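PDB 2FG1: helicase-like protein from Bacteroides thetaiotaomicron, which probably releases ADP-ribose by hydrolysis from ADP-ribosylated thymidine in DNA. Local coordinates for residues E50-Q55 with A67-N72. Numbering follows the deposited sequence.
Sequences EEAYRQ and AVQFVN
Gln-69 reaches from strand 68-72 to helix 50-55 and bonds its main chain: NE2 donates to Ala-52 O at 3.0 Å, with an N-H...O angle of 161°. On the donor side the bond is well placed, since the oxygen lies almost in the amide plane of Gln-69. On the acceptor side it is not, for the nitrogen sits above the carbonyl plane, with a C=O...N angle of only 100°. The same amide packs against the methyl of Ala-52, whose CB lies 3.5 Å from Gln-69 OE1. Gln-69 OE1 also comes within 3.3 Å of Tyr-53 N, but the angle is too poor for a hydrogen bond; Gln-69 OE1 instead accepts one from Asn-81 ND2 on the adjacent strand 77-85. Two residues along, Val-71 points to the same side and in one of its two conformers comes near the Ala-52 methyl (CG2 to CB 4.4 Å), a doubtful contact.

The reach of Gln-69 comes from its extended chain, with CG anti to the backbone N (chi1 176°) and CD anti again beyond it. Gln-69 pairs through its backbone with Asn-81, and Val-71 with Val-79, which holds strand 68-74 at the edge of the mixed macro-domain sheet, while Val-68 and Phe-70 meet helix 100-117 on the other face. On the helix, Tyr-53 turns its ring away from the strand, its hydroxyl bonded to Asn-29 O.

Each half of one amide thus has a separate task, nitrogen to the helix and oxygen to the neighbouring strand, which probably fixes which way round the amide sits. A single side chain so links helix 48-59 to two strands of the sheet.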
loop_
_atom_site.group_PDB
_atom_site.type_symbol
_atom_site.label_atom_id
_atom_site.label_comp_id
_atom_site.label_asym_id
_atom_site.label_seq_id
_atom_site.Cartn_x
_atom_site.Cartn_y
_atom_site.Cartn_z
ATOM N N GLU A 50 7.023 -10.362 0.920
ATOM C CA GLU A 50 8.417 -10.076 0.624
ATOM C C GLU A 50 8.953 -10.943 -0.521
ATOM O O GLU A 50 9.593 -10.442 -1.450
ATOM C CB GLU A 50 9.277 -10.288 1.873
ATOM C CG GLU A 50 10.764 -10.047 1.598
ATOM C CD GLU A 50 11.643 -10.230 2.814
ATOM O OE1 GLU A 50 11.133 -10.355 3.956
ATOM O OE2 GLU A 50 12.877 -10.257 2.609
ATOM N N GLU A 51 8.690 -12.244 -0.445
ATOM C CA GLU A 51 9.234 -13.153 -1.454
ATOM C C GLU A 51 8.663 -12.859 -2.842
ATOM O O GLU A 51 9.389 -12.850 -3.839
ATOM C CB GLU A 51 9.043 -14.612 -1.053
ATOM C CG GLU A 51 9.519 -15.604 -2.141
ATOM C CD GLU A 51 11.012 -15.538 -2.451
ATOM O OE1 GLU A 51 11.767 -14.822 -1.740
ATOM O OE2 GLU A 51 11.438 -16.224 -3.409
ATOM N N ALA A 52 7.362 -12.588 -2.897
ATOM C CA ALA A 52 6.724 -12.237 -4.153
ATOM C C ALA A 52 7.326 -10.959 -4.725
ATOM O O ALA A 52 7.582 -10.862 -5.924
ATOM C CB ALA A 52 5.214 -12.110 -3.959
ATOM N N TYR A 53 7.547 -9.971 -3.853
ATOM C CA TYR A 53 8.122 -8.699 -4.292
ATOM C C TYR A 53 9.556 -8.873 -4.813
ATOM O O TYR A 53 9.924 -8.310 -5.844
ATOM C CB TYR A 53 8.100 -7.704 -3.129
ATOM C CG TYR A 53 8.844 -6.420 -3.388
ATOM C CD1 TYR A 53 8.260 -5.380 -4.100
ATOM C CD2 TYR A 53 10.135 -6.243 -2.901
ATOM C CE1 TYR A 53 8.950 -4.195 -4.332
ATOM C CE2 TYR A 53 10.827 -5.065 -3.117
ATOM C CZ TYR A 53 10.234 -4.050 -3.830
ATOM O OH TYR A 53 10.953 -2.888 -4.022
ATOM N N ARG A 54 10.367 -9.637 -4.090
ATOM C CA ARG A 54 11.749 -9.850 -4.508
ATOM C C ARG A 54 11.825 -10.615 -5.837
ATOM O O ARG A 54 12.642 -10.299 -6.698
ATOM C CB ARG A 54 12.525 -10.558 -3.406
ATOM C CG ARG A 54 12.723 -9.675 -2.168
ATOM C CD ARG A 54 13.830 -10.225 -1.301
ATOM N NE ARG A 54 13.936 -9.624 0.032
ATOM C CZ ARG A 54 14.539 -8.467 0.333
ATOM N NH1 ARG A 54 15.039 -7.680 -0.618
ATOM N NH2 ARG A 54 14.618 -8.102 1.609
ATOM N N GLN A 55 10.918 -11.574 -6.033
ATOM C CA GLN A 55 10.853 -12.268 -7.328
ATOM C C GLN A 55 10.388 -11.327 -8.426
ATOM O O GLN A 55 10.874 -11.372 -9.555
ATOM C CB GLN A 55 9.950 -13.501 -7.271
ATOM C CG GLN A 55 10.546 -14.645 -6.462
ATOM C CD GLN A 55 9.842 -15.970 -6.687
ATOM O OE1 GLN A 55 9.281 -16.212 -7.765
ATOM N NE2 GLN A 55 9.895 -16.847 -5.688
ATOM N N ALA A 67 2.597 0.281 -10.626
ATOM C CA ALA A 67 2.209 -1.130 -10.690
ATOM C C ALA A 67 1.924 -1.702 -9.302
ATOM O O ALA A 67 2.424 -1.197 -8.287
ATOM C CB ALA A 67 3.283 -1.959 -11.401
ATOM N N VAL A 68 1.128 -2.767 -9.261
ATOM C CA VAL A 68 0.743 -3.407 -8.004
ATOM C C VAL A 68 0.793 -4.916 -8.173
ATOM O O VAL A 68 0.336 -5.450 -9.192
ATOM C CB VAL A 68 -0.698 -2.996 -7.573
ATOM C CG1 VAL A 68 -1.050 -3.598 -6.211
ATOM C CG2 VAL A 68 -0.849 -1.480 -7.537
ATOM N N GLN A 69 1.300 -5.595 -7.141
ATOM C CA GLN A 69 1.265 -7.048 -7.035
ATOM C C GLN A 69 0.395 -7.429 -5.850
ATOM O O GLN A 69 0.600 -6.922 -4.743
ATOM C CB GLN A 69 2.683 -7.562 -6.814
ATOM C CG GLN A 69 2.816 -9.055 -6.590
ATOM C CD GLN A 69 4.238 -9.413 -6.264
ATOM O OE1 GLN A 69 4.823 -8.870 -5.333
ATOM N NE2 GLN A 69 4.810 -10.342 -7.028
ATOM N N PHE A 70 -0.576 -8.316 -6.083
ATOM C CA PHE A 70 -1.477 -8.782 -5.033
ATOM C C PHE A 70 -1.091 -10.190 -4.619
ATOM O O PHE A 70 -0.980 -11.082 -5.467
ATOM C CB PHE A 70 -2.938 -8.761 -5.512
ATOM C CG PHE A 70 -3.425 -7.386 -5.901
ATOM C CD1 PHE A 70 -4.030 -6.555 -4.963
ATOM C CD2 PHE A 70 -3.279 -6.920 -7.207
ATOM C CE1 PHE A 70 -4.477 -5.278 -5.327
ATOM C CE2 PHE A 70 -3.723 -5.642 -7.573
ATOM C CZ PHE A 70 -4.328 -4.830 -6.628
ATOM N N VAL A 71 -0.823 -10.385 -3.333
ATOM C CA VAL A 71 -0.482 -11.715 -2.835
ATOM C C VAL A 71 -1.475 -12.126 -1.772
ATOM O O VAL A 71 -1.905 -11.325 -0.944
ATOM C CB VAL A 71 0.986 -11.813 -2.302
ATOM C CG1 VAL A 71 1.166 -11.020 -1.026
ATOM C CG2 VAL A 71 1.402 -13.254 -2.070
ATOM N N ASN A 72 -1.842 -13.388 -1.814
ATOM C CA ASN A 72 -2.669 -13.970 -0.777
ATOM C C ASN A 72 -1.794 -14.352 0.412
ATOM O O ASN A 72 -0.721 -14.947 0.233
ATOM C CB ASN A 72 -3.440 -15.181 -1.291
ATOM C CG ASN A 72 -4.398 -15.712 -0.261
ATOM O OD1 ASN A 72 -5.488 -15.162 -0.070
ATOM N ND2 ASN A 72 -3.989 -16.751 0.449
#